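Local coordinates for ABC transporter, periplasmic substrate-binding protein (Vibrio cholerae O1 biovar eltor, PDB 1TWY), which probably binds phosphate in the periplasm and hands it to an ABC-type membrane transporter for uptake into the cell, at residues M42-H53 with E254-A264; D78-L86 with S236-Y244. All blocks are in the same frame, centred on the assembly; numbering follows the deposited sequence.

Contact 1: residues M42-H53 with E254-A264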
loop_
_atom_site.group_PDB
_atom_site.type_symbol
_atom_site.label_atom_id
_atom_site.label_comp_id
_atom_site.label_asym_id
_atom_site.label_seq_id
_atom_site.Cartn_x
_atom_site.Cartn_y
_atom_site.Cartn_z
HETATM N N MSE A 42 8.670 7.749 -5.806
HETATM C CA MSE A 42 8.773 8.649 -6.956
HETATM C C MSE A 42 9.716 9.798 -6.729
HETATM O O MSE A 42 10.384 10.261 -7.641
HETATM C CB MSE A 42 7.390 9.158 -7.473
HETATM C CG MSE A 42 7.345 9.945 -8.684
HETATM SE SE MSE A 42 7.913 8.774 -10.206
HETATM C CE MSE A 42 6.604 7.361 -10.091
ATOM N N ASP A 43 9.766 10.251 -5.469
ATOM C CA ASP A 43 10.723 11.289 -5.153
ATOM C C ASP A 43 12.194 10.893 -5.506
ATOM O O ASP A 43 12.960 11.631 -6.106
ATOM C CB ASP A 43 10.670 11.567 -3.661
ATOM C CG ASP A 43 9.535 12.515 -3.240
ATOM O OD1 ASP A 43 8.901 13.200 -4.101
ATOM O OD2 ASP A 43 9.144 12.429 -2.093
ATOM N N VAL A 44 12.531 9.671 -5.186
ATOM C CA VAL A 44 13.846 9.131 -5.620
ATOM C C VAL A 44 14.008 8.969 -7.124
ATOM O O VAL A 44 15.050 9.325 -7.694
ATOM C CB VAL A 44 14.069 7.790 -5.006
ATOM C CG1 VAL A 44 15.475 7.262 -5.371
ATOM C CG2 VAL A 44 13.974 7.857 -3.438
ATOM N N LEU A 45 12.996 8.480 -7.795
ATOM C CA LEU A 45 13.093 8.266 -9.232
ATOM C C LEU A 45 13.267 9.605 -9.932
ATOM O O LEU A 45 13.985 9.725 -10.905
ATOM C CB LEU A 45 11.874 7.487 -9.742
ATOM C CG LEU A 45 11.760 6.115 -9.127
ATOM C CD1 LEU A 45 10.445 5.502 -9.483
ATOM C CD2 LEU A 45 12.944 5.206 -9.722
ATOM N N ALA A 46 12.481 10.579 -9.499
ATOM C CA ALA A 46 12.494 11.907 -10.096
ATOM C C ALA A 46 13.919 12.538 -9.937
ATOM O O ALA A 46 14.515 13.011 -10.913
ATOM C CB ALA A 46 11.465 12.815 -9.451
ATOM N N GLU A 47 14.424 12.530 -8.708
ATOM C CA GLU A 47 15.762 13.096 -8.455
ATOM C C GLU A 47 16.805 12.392 -9.353
ATOM O O GLU A 47 17.634 13.043 -9.975
ATOM C CB GLU A 47 16.111 13.041 -6.953
ATOM C CG GLU A 47 17.545 13.482 -6.601
ATOM C CD GLU A 47 17.664 14.047 -5.172
ATOM O OE1 GLU A 47 16.812 14.892 -4.744
ATOM O OE2 GLU A 47 18.612 13.636 -4.458
ATOM N N LYS A 48 16.715 11.074 -9.526
ATOM C CA LYS A 48 17.566 10.379 -10.479
ATOM C C LYS A 48 17.391 10.896 -11.914
ATOM O O LYS A 48 18.365 11.115 -12.631
ATOM C CB LYS A 48 17.348 8.853 -10.381
ATOM C CG LYS A 48 17.892 7.928 -11.497
ATOM C CD LYS A 48 19.431 7.781 -11.526
ATOM C CE LYS A 48 19.866 6.387 -11.967
ATOM N NZ LYS A 48 20.266 5.558 -10.771
ATOM N N TYR A 49 16.156 11.052 -12.362
ATOM C CA TYR A 49 15.949 11.404 -13.757
ATOM C C TYR A 49 16.471 12.843 -14.011
ATOM O O TYR A 49 16.969 13.128 -15.118
ATOM C CB TYR A 49 14.467 11.288 -14.099
ATOM C CG TYR A 49 14.052 11.689 -15.515
ATOM C CD1 TYR A 49 14.081 10.779 -16.524
ATOM C CD2 TYR A 49 13.591 12.959 -15.786
ATOM C CE1 TYR A 49 13.655 11.099 -17.782
ATOM C CE2 TYR A 49 13.200 13.322 -17.088
ATOM C CZ TYR A 49 13.197 12.366 -18.055
ATOM O OH TYR A 49 12.803 12.662 -19.352
ATOM N N ASN A 50 16.382 13.696 -12.987
ATOM C CA ASN A 50 16.796 15.113 -13.045
ATOM C C ASN A 50 18.322 15.239 -13.176
ATOM O O ASN A 50 18.800 15.993 -14.010
ATOM C CB ASN A 50 16.212 15.918 -11.848
ATOM C CG ASN A 50 14.711 16.178 -11.992
ATOM O OD1 ASN A 50 13.936 16.216 -11.012
ATOM N ND2 ASN A 50 14.279 16.328 -13.245
ATOM N N GLN A 51 19.080 14.459 -12.408
ATOM C CA GLN A 51 20.526 14.313 -12.644
ATOM C C GLN A 51 20.878 14.164 -14.145
ATOM O O GLN A 51 21.779 14.839 -14.644
ATOM C CB GLN A 51 21.102 13.113 -11.853
ATOM C CG GLN A 51 21.827 12.024 -12.732
ATOM C CD GLN A 51 22.294 10.781 -11.951
ATOM O OE1 GLN A 51 22.026 10.651 -10.747
ATOM N NE2 GLN A 51 22.995 9.866 -12.648
ATOM N N GLN A 52 20.183 13.292 -14.859
ATOM C CA GLN A 52 20.485 13.062 -16.273
ATOM C C GLN A 52 19.781 14.068 -17.201
ATOM O O GLN A 52 20.210 14.243 -18.342
ATOM C CB GLN A 52 20.211 11.592 -16.730
ATOM C CG GLN A 52 19.276 10.689 -15.825
ATOM C CD GLN A 52 19.038 9.239 -16.392
ATOM O OE1 GLN A 52 19.829 8.334 -16.090
ATOM N NE2 GLN A 52 17.950 9.035 -17.205
ATOM N N HIS A 53 18.723 14.746 -16.723
ATOM C CA HIS A 53 17.981 15.752 -17.520
ATOM C C HIS A 53 17.771 17.064 -16.715
ATOM O O HIS A 53 16.620 17.341 -16.226
ATOM C CB HIS A 53 16.594 15.198 -17.964
ATOM C CG HIS A 53 16.643 13.906 -18.744
ATOM N ND1 HIS A 53 16.922 12.682 -18.162
ATOM C CD2 HIS A 53 16.363 13.647 -20.044
ATOM C CE1 HIS A 53 16.862 11.733 -19.087
ATOM N NE2 HIS A 53 16.532 12.295 -20.236
ATOM N N GLU A 254 9.277 10.518 -22.411
ATOM C CA GLU A 254 10.596 10.246 -21.937
ATOM C C GLU A 254 10.662 9.872 -20.419
ATOM O O GLU A 254 11.403 8.965 -20.039
ATOM C CB GLU A 254 11.495 11.438 -22.260
ATOM C CG GLU A 254 12.956 11.202 -22.050
ATOM C CD GLU A 254 13.846 12.311 -22.671
ATOM O OE1 GLU A 254 13.352 13.204 -23.425
ATOM O OE2 GLU A 254 15.057 12.283 -22.397
ATOM N N PHE A 255 9.897 10.555 -19.596
ATOM C CA PHE A 255 9.870 10.168 -18.178
ATOM C C PHE A 255 9.196 8.778 -17.995
ATOM O O PHE A 255 9.694 7.907 -17.196
ATOM C CB PHE A 255 9.170 11.228 -17.322
ATOM C CG PHE A 255 9.332 10.982 -15.878
ATOM C CD1 PHE A 255 10.592 10.987 -15.293
ATOM C CD2 PHE A 255 8.231 10.704 -15.072
ATOM C CE1 PHE A 255 10.760 10.747 -13.991
ATOM C CE2 PHE A 255 8.392 10.434 -13.724
ATOM C CZ PHE A 255 9.611 10.469 -13.172
ATOM N N ILE A 256 8.115 8.544 -18.693
ATOM C CA ILE A 256 7.447 7.230 -18.665
ATOM C C ILE A 256 8.383 6.094 -19.088
ATOM O O ILE A 256 8.553 5.058 -18.362
ATOM C CB ILE A 256 6.172 7.240 -19.531
ATOM C CG1 ILE A 256 5.146 8.242 -18.993
ATOM C CG2 ILE A 256 5.525 5.845 -19.612
ATOM C CD1 ILE A 256 4.360 7.723 -17.777
ATOM N N ALA A 257 9.098 6.280 -20.206
ATOM C CA ALA A 257 10.172 5.343 -20.518
ATOM C C ALA A 257 11.213 5.021 -19.440
ATOM O O ALA A 257 11.562 3.855 -19.198
ATOM C CB ALA A 257 10.977 5.814 -21.832
ATOM N N PHE A 258 11.711 6.060 -18.835
ATOM C CA PHE A 258 12.615 5.903 -17.714
ATOM C C PHE A 258 11.993 5.042 -16.562
ATOM O O PHE A 258 12.658 4.254 -15.932
ATOM C CB PHE A 258 12.981 7.271 -17.163
ATOM C CG PHE A 258 13.623 7.231 -15.817
ATOM C CD1 PHE A 258 14.885 6.810 -15.662
ATOM C CD2 PHE A 258 12.875 7.623 -14.649
ATOM C CE1 PHE A 258 15.461 6.772 -14.432
ATOM C CE2 PHE A 258 13.459 7.602 -13.421
ATOM C CZ PHE A 258 14.746 7.216 -13.294
ATOM N N LEU A 259 10.681 5.220 -16.308
ATOM C CA LEU A 259 10.023 4.507 -15.240
ATOM C C LEU A 259 9.962 3.035 -15.525
ATOM O O LEU A 259 9.872 2.220 -14.644
ATOM C CB LEU A 259 8.612 5.049 -14.910
ATOM C CG LEU A 259 8.533 6.432 -14.331
ATOM C CD1 LEU A 259 7.056 6.860 -14.147
ATOM C CD2 LEU A 259 9.272 6.475 -13.025
ATOM N N LYS A 260 10.108 2.684 -16.799
ATOM C CA LYS A 260 10.094 1.331 -17.276
ATOM C C LYS A 260 11.478 0.702 -17.498
ATOM O O LYS A 260 11.607 -0.466 -17.734
ATOM C CB LYS A 260 9.354 1.363 -18.589
ATOM C CG LYS A 260 7.813 1.654 -18.437
ATOM C CD LYS A 260 7.076 1.454 -19.775
ATOM C CE LYS A 260 5.664 1.968 -19.553
ATOM N NZ LYS A 260 4.779 1.702 -20.710
ATOM N N SER A 261 12.491 1.515 -17.255
ATOM C CA SER A 261 13.880 1.173 -17.475
ATOM C C SER A 261 14.491 0.371 -16.294
ATOM O O SER A 261 14.062 0.397 -15.115
ATOM C CB SER A 261 14.676 2.454 -17.651
ATOM O OG SER A 261 15.057 3.120 -16.452
ATOM N N GLU A 262 15.564 -0.356 -16.586
ATOM C CA GLU A 262 16.208 -1.095 -15.558
ATOM C C GLU A 262 16.727 -0.251 -14.438
ATOM O O GLU A 262 16.740 -0.708 -13.314
ATOM C CB GLU A 262 17.452 -1.820 -16.086
ATOM C CG GLU A 262 17.163 -3.038 -16.930
ATOM C CD GLU A 262 17.164 -2.729 -18.394
ATOM O OE1 GLU A 262 16.994 -1.548 -18.740
ATOM O OE2 GLU A 262 17.406 -3.692 -19.163
ATOM N N SER A 263 17.242 0.957 -14.752
ATOM C CA SER A 263 17.809 1.859 -13.767
ATOM C C SER A 263 16.756 2.273 -12.705
ATOM O O SER A 263 17.012 2.207 -11.519
ATOM C CB SER A 263 18.347 3.158 -14.355
ATOM O OG SER A 263 19.455 2.823 -15.207
ATOM N N ALA A 264 15.563 2.456 -13.215
ATOM C CA ALA A 264 14.436 2.747 -12.331
ATOM C C ALA A 264 13.998 1.504 -11.526
ATOM O O ALA A 264 13.805 1.521 -10.309
ATOM C CB ALA A 264 13.216 3.209 -13.111
HETATM O O HOH W 1 19.591 2.587 -10.695
#
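Two helices on one flank of a lobe of this periplasmic binding-protein fold meet through an aromatic cluster of Tyr49, Phe255 and Phe258, with the axes of helices 42-52 and 254-260 approaching to 11.1 Å at an angle of 116°. Tyr49 lies at the middle. Phe255 turns its edge onto one face of the tyrosine in a T-shaped pair, planes 83° apart, and brings its CD1 to 3.5 Å from Tyr49 CG. The opposite face of the tyrosine is covered by the imidazole of His53. Phe258 enters as a knob among Leu45, Lys48, Tyr49 and Gln52. With CG anti to the backbone N (chi1 177°), the Tyr49 ring runs in alongside both phenylalanines; its CB lies over the face of Phe258, 4.1 Å from the ring centroid in a CH-pi contact.

Toward the start of segment 42-53 selenomethionine and leucine take over. The bent chain of selenomethionine Met42 sets its SE at the edge of Phe255, 3.8 Å from CZ, a Met-aromatic contact, and also against Leu259. Leu45 splits its branches, CD1 going to Leu259 CD2 and CD2 to Ala264 CB. Ser261 N-caps the helix that starts at Glu262, its OG weakly accepting from Ala264 N while donating to Phe258 O. A water joins Lys48 NZ to Ser263 O.

At the far end His53 is held by both ring nitrogens: ND1 donates to Tyr49 O at 3.1 Å, close to the imidazole plane, and NE2 reaches Glu254 OE2 at 2.6 Å in a bent, weak hydrogen bond.

Contact 2: residues D78-L86 with S236-Y244. With PO4 (phosphate ion), chain I.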
loop_
_atom_site.group_PDB
_atom_site.type_symbol
_atom_site.label_atom_id
_atom_site.label_comp_id
_atom_site.label_asym_id
_atom_site.label_seq_id
_atom_site.Cartn_x
_atom_site.Cartn_y
_atom_site.Cartn_z
ATOM N N ASP A 78 0.489 15.800 -15.691
ATOM C CA ASP A 78 0.890 15.037 -16.832
ATOM C C ASP A 78 0.780 13.535 -16.595
ATOM O O ASP A 78 0.542 12.766 -17.526
ATOM C CB ASP A 78 2.284 15.364 -17.200
ATOM C CG ASP A 78 2.462 16.806 -17.553
ATOM O OD1 ASP A 78 1.878 17.239 -18.591
ATOM O OD2 ASP A 78 3.148 17.557 -16.863
ATOM N N ILE A 79 0.993 13.139 -15.323
ATOM C CA ILE A 79 0.996 11.770 -14.903
ATOM C C ILE A 79 0.248 11.626 -13.620
ATOM O O ILE A 79 0.445 12.466 -12.807
ATOM C CB ILE A 79 2.472 11.175 -14.792
ATOM C CG1 ILE A 79 3.225 11.445 -16.116
ATOM C CG2 ILE A 79 2.375 9.687 -14.512
ATOM C CD1 ILE A 79 4.707 11.131 -16.097
ATOM N N ALA A 80 -0.537 10.595 -13.381
ATOM C CA ALA A 80 -1.020 10.387 -12.033
ATOM C C ALA A 80 -0.347 9.105 -11.482
ATOM O O ALA A 80 0.068 8.195 -12.193
ATOM C CB ALA A 80 -2.488 10.304 -11.964
HETATM N N MSE A 81 -0.344 8.992 -10.144
HETATM C CA MSE A 81 0.137 7.812 -9.533
HETATM C C MSE A 81 -0.943 7.384 -8.482
HETATM O O MSE A 81 -1.529 8.246 -7.818
HETATM C CB MSE A 81 1.545 8.021 -8.924
HETATM C CG MSE A 81 1.622 9.024 -7.955
HETATM SE SE MSE A 81 3.600 9.540 -7.666
HETATM C CE MSE A 81 2.859 11.153 -6.917
ATOM N N THR A 82 -1.233 6.107 -8.414
ATOM C CA THR A 82 -2.200 5.583 -7.455
ATOM C C THR A 82 -1.594 4.411 -6.740
ATOM O O THR A 82 -0.721 3.767 -7.206
ATOM C CB THR A 82 -3.546 5.121 -8.070
ATOM O OG1 THR A 82 -3.391 3.912 -8.852
ATOM C CG2 THR A 82 -4.173 6.192 -8.948
ATOM N N SER A 83 -2.117 4.122 -5.541
ATOM C CA SER A 83 -1.833 2.918 -4.819
ATOM C C SER A 83 -2.973 1.909 -4.731
ATOM O O SER A 83 -3.080 1.085 -3.782
ATOM C CB SER A 83 -1.313 3.341 -3.462
ATOM O OG SER A 83 -2.352 4.136 -2.827
ATOM N N ARG A 84 -3.860 1.952 -5.697
ATOM C CA ARG A 84 -5.035 1.099 -5.820
ATOM C C ARG A 84 -5.439 1.039 -7.241
ATOM O O ARG A 84 -5.054 1.903 -8.039
ATOM C CB ARG A 84 -6.216 1.621 -5.038
ATOM C CG ARG A 84 -6.619 3.004 -5.462
ATOM C CD ARG A 84 -7.883 3.457 -4.765
ATOM N NE ARG A 84 -8.304 4.826 -5.074
ATOM C CZ ARG A 84 -8.999 5.171 -6.156
ATOM N NH1 ARG A 84 -9.233 4.296 -7.101
ATOM N NH2 ARG A 84 -9.378 6.447 -6.341
ATOM N N TYR A 85 -6.131 -0.025 -7.627
ATOM C CA TYR A 85 -6.719 -0.084 -8.951
ATOM C C TYR A 85 -7.843 0.969 -9.056
ATOM O O TYR A 85 -8.397 1.455 -8.060
ATOM C CB TYR A 85 -7.230 -1.503 -9.242
ATOM C CG TYR A 85 -6.125 -2.525 -9.302
ATOM C CD1 TYR A 85 -5.294 -2.586 -10.382
ATOM C CD2 TYR A 85 -5.951 -3.541 -8.292
ATOM C CE1 TYR A 85 -4.324 -3.497 -10.447
ATOM C CE2 TYR A 85 -4.921 -4.444 -8.417
ATOM C CZ TYR A 85 -4.093 -4.372 -9.490
ATOM O OH TYR A 85 -3.023 -5.260 -9.693
ATOM N N LEU A 86 -8.119 1.332 -10.291
ATOM C CA LEU A 86 -9.128 2.333 -10.625
ATOM C C LEU A 86 -10.483 1.599 -10.580
ATOM O O LEU A 86 -10.583 0.374 -10.813
ATOM C CB LEU A 86 -8.871 2.856 -12.030
ATOM C CG LEU A 86 -8.242 4.244 -12.159
ATOM C CD1 LEU A 86 -6.993 4.259 -11.474
ATOM C CD2 LEU A 86 -8.093 4.591 -13.670
ATOM N N SER A 236 -1.412 -7.201 -0.886
ATOM C CA SER A 236 -0.525 -6.314 -1.585
ATOM C C SER A 236 -1.367 -5.323 -2.363
ATOM O O SER A 236 -2.540 -5.510 -2.630
ATOM C CB SER A 236 0.357 -7.053 -2.528
ATOM O OG SER A 236 -0.367 -7.364 -3.680
ATOM N N ARG A 237 -0.753 -4.232 -2.718
ATOM C CA ARG A 237 -1.465 -3.214 -3.451
ATOM C C ARG A 237 -0.560 -2.780 -4.601
ATOM O O ARG A 237 0.651 -2.871 -4.488
ATOM C CB ARG A 237 -1.763 -1.994 -2.574
ATOM C CG ARG A 237 -0.553 -1.312 -2.070
ATOM C CD ARG A 237 -0.843 -0.391 -0.945
ATOM N NE ARG A 237 0.363 0.123 -0.354
ATOM C CZ ARG A 237 0.485 1.330 0.204
ATOM N NH1 ARG A 237 -0.559 2.087 0.253
ATOM N NH2 ARG A 237 1.666 1.784 0.678
ATOM N N PRO A 238 -1.160 -2.378 -5.718
ATOM C CA PRO A 238 -0.406 -1.904 -6.852
ATOM C C PRO A 238 0.049 -0.466 -6.735
ATOM O O PRO A 238 -0.746 0.341 -6.163
ATOM C CB PRO A 238 -1.448 -2.018 -8.037
ATOM C CG PRO A 238 -2.719 -1.793 -7.375
ATOM C CD PRO A 238 -2.589 -2.459 -6.008
ATOM N N PHE A 239 1.227 -0.102 -7.252
ATOM C CA PHE A 239 1.563 1.281 -7.500
ATOM C C PHE A 239 1.362 1.457 -9.008
ATOM O O PHE A 239 2.117 0.892 -9.767
ATOM C CB PHE A 239 2.993 1.555 -7.172
ATOM C CG PHE A 239 3.302 1.656 -5.653
ATOM C CD1 PHE A 239 2.317 1.442 -4.723
ATOM C CD2 PHE A 239 4.540 2.046 -5.232
ATOM C CE1 PHE A 239 2.584 1.610 -3.354
ATOM C CE2 PHE A 239 4.827 2.211 -3.889
ATOM C CZ PHE A 239 3.845 1.977 -2.958
ATOM N N LEU A 240 0.299 2.134 -9.435
ATOM C CA LEU A 240 0.003 2.392 -10.835
ATOM C C LEU A 240 0.397 3.740 -11.250
ATOM O O LEU A 240 0.357 4.786 -10.534
ATOM C CB LEU A 240 -1.496 2.247 -11.064
ATOM C CG LEU A 240 -2.167 0.942 -10.695
ATOM C CD1 LEU A 240 -3.605 1.037 -11.126
ATOM C CD2 LEU A 240 -1.425 -0.307 -11.375
ATOM N N ILE A 241 0.787 3.835 -12.508
ATOM C CA ILE A 241 1.136 5.047 -13.200
ATOM C C ILE A 241 0.121 5.197 -14.383
ATOM O O ILE A 241 -0.045 4.261 -15.163
ATOM C CB ILE A 241 2.521 4.976 -13.779
ATOM C CG1 ILE A 241 3.594 4.629 -12.677
ATOM C CG2 ILE A 241 2.892 6.273 -14.434
ATOM C CD1 ILE A 241 3.706 5.659 -11.646
ATOM N N LEU A 242 -0.517 6.358 -14.398
ATOM C CA LEU A 242 -1.594 6.702 -15.354
ATOM C C LEU A 242 -1.120 7.879 -16.193
ATOM O O LEU A 242 -0.585 8.858 -15.718
ATOM C CB LEU A 242 -2.866 7.105 -14.629
ATOM C CG LEU A 242 -3.701 6.104 -13.858
ATOM C CD1 LEU A 242 -2.986 5.444 -12.828
ATOM C CD2 LEU A 242 -4.823 6.870 -13.147
ATOM N N HIS A 243 -1.425 7.828 -17.503
ATOM C CA HIS A 243 -1.040 8.930 -18.413
ATOM C C HIS A 243 -1.772 8.716 -19.730
ATOM O O HIS A 243 -2.345 7.679 -19.920
ATOM C CB HIS A 243 0.457 9.021 -18.647
ATOM C CG HIS A 243 1.002 7.910 -19.467
ATOM N ND1 HIS A 243 0.880 6.584 -19.105
ATOM C CD2 HIS A 243 1.633 7.925 -20.668
ATOM C CE1 HIS A 243 1.442 5.827 -20.033
ATOM N NE2 HIS A 243 1.905 6.616 -20.988
ATOM N N TYR A 244 -1.833 9.743 -20.559
ATOM C CA TYR A 244 -2.537 9.624 -21.877
ATOM C C TYR A 244 -1.537 9.265 -22.958
ATOM O O TYR A 244 -0.970 10.122 -23.555
ATOM C CB TYR A 244 -3.207 10.927 -22.195
ATOM C CG TYR A 244 -4.301 11.209 -21.271
ATOM C CD1 TYR A 244 -5.457 10.446 -21.278
ATOM C CD2 TYR A 244 -4.172 12.178 -20.277
ATOM C CE1 TYR A 244 -6.493 10.652 -20.406
ATOM C CE2 TYR A 244 -5.218 12.439 -19.435
ATOM C CZ TYR A 244 -6.370 11.674 -19.468
ATOM O OH TYR A 244 -7.516 11.757 -18.699
HETATM P P PO4 I . -2.527 7.219 -1.084
HETATM O O1 PO4 I . -1.379 6.258 -1.438
HETATM O O2 PO4 I . -3.224 6.664 0.282
HETATM O O3 PO4 I . -2.026 8.689 -0.830
HETATM O O4 PO4 I . -3.678 7.257 -2.066
HETATM O O HOH W 2 -0.507 12.039 -19.942
#
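Ala80 and Leu242 face each other as a hydrogen-bonded antiparallel pair, Ala80 N to Leu242 O and Leu242 N to Ala80 O both at 2.9 Å. Thr82 and Leu240 repeat the pattern, with Met81 and Ile241 as the non-hydrogen-bonded pair between. On the face carrying Ala80 and Thr82, Leu240 packs its CB 3.4 Å from Thr82 OG1, and Leu242 meets Leu86 tip to tip, CD2 to CD1. Tyr85 lies with one face over Pro238, whose CG stands 3.6 Å from the ring centroid in a CH-pi contact. On the opposite face, beside Met81, Ile79 CG2 presses tightly on Ile241 CG2 at 3.5 Å.

The turn after the strand is fixed by Thr82 OG1, which donates to Arg84 O at 2.7 Å. A chi1 of 59° turns Ser83 OG toward the phosphate, donating to O1 at 2.7 Å; Ser35, Thr36, Ser37 and Ser65 also bind this ion, a ring of hydroxyls consistent with a phosphate receptor's ligand site. Arg237 passes Ser83 to salt-bridge Asp103, while Arg84 pairs with Glu90.

Strand 79-82 runs between parallel strand 29-34 and antiparallel strand 236-243, whose other neighbour is strand 96-109; helices 36-52 and 250-260 cover the Met81 and Ile241 face.

Contacts 1 and 2 are two layers of the same lobe, their centres about 16 Å apart. Along the chain the order is 42-53, 78-86, 236-244 and 254-264, so contact 2 falls wholly between the two segments of contact 1, and strand 236-243 leads on to helix 250-260. Helices pack on sheet where they touch: Met42 CE lies 3.7 Å from Ile241 CD1, and Phe255 CD2 lies 3.7 Å from Ile79 CD1. Both contacts join early and late parts of the chain into one unit. Helix 36-52 ties the two together: Ser37 near its start binds the phosphate of contact 2 and Tyr49 near its end belongs to contact 1, linking the probable ligand site to the lobe's flank.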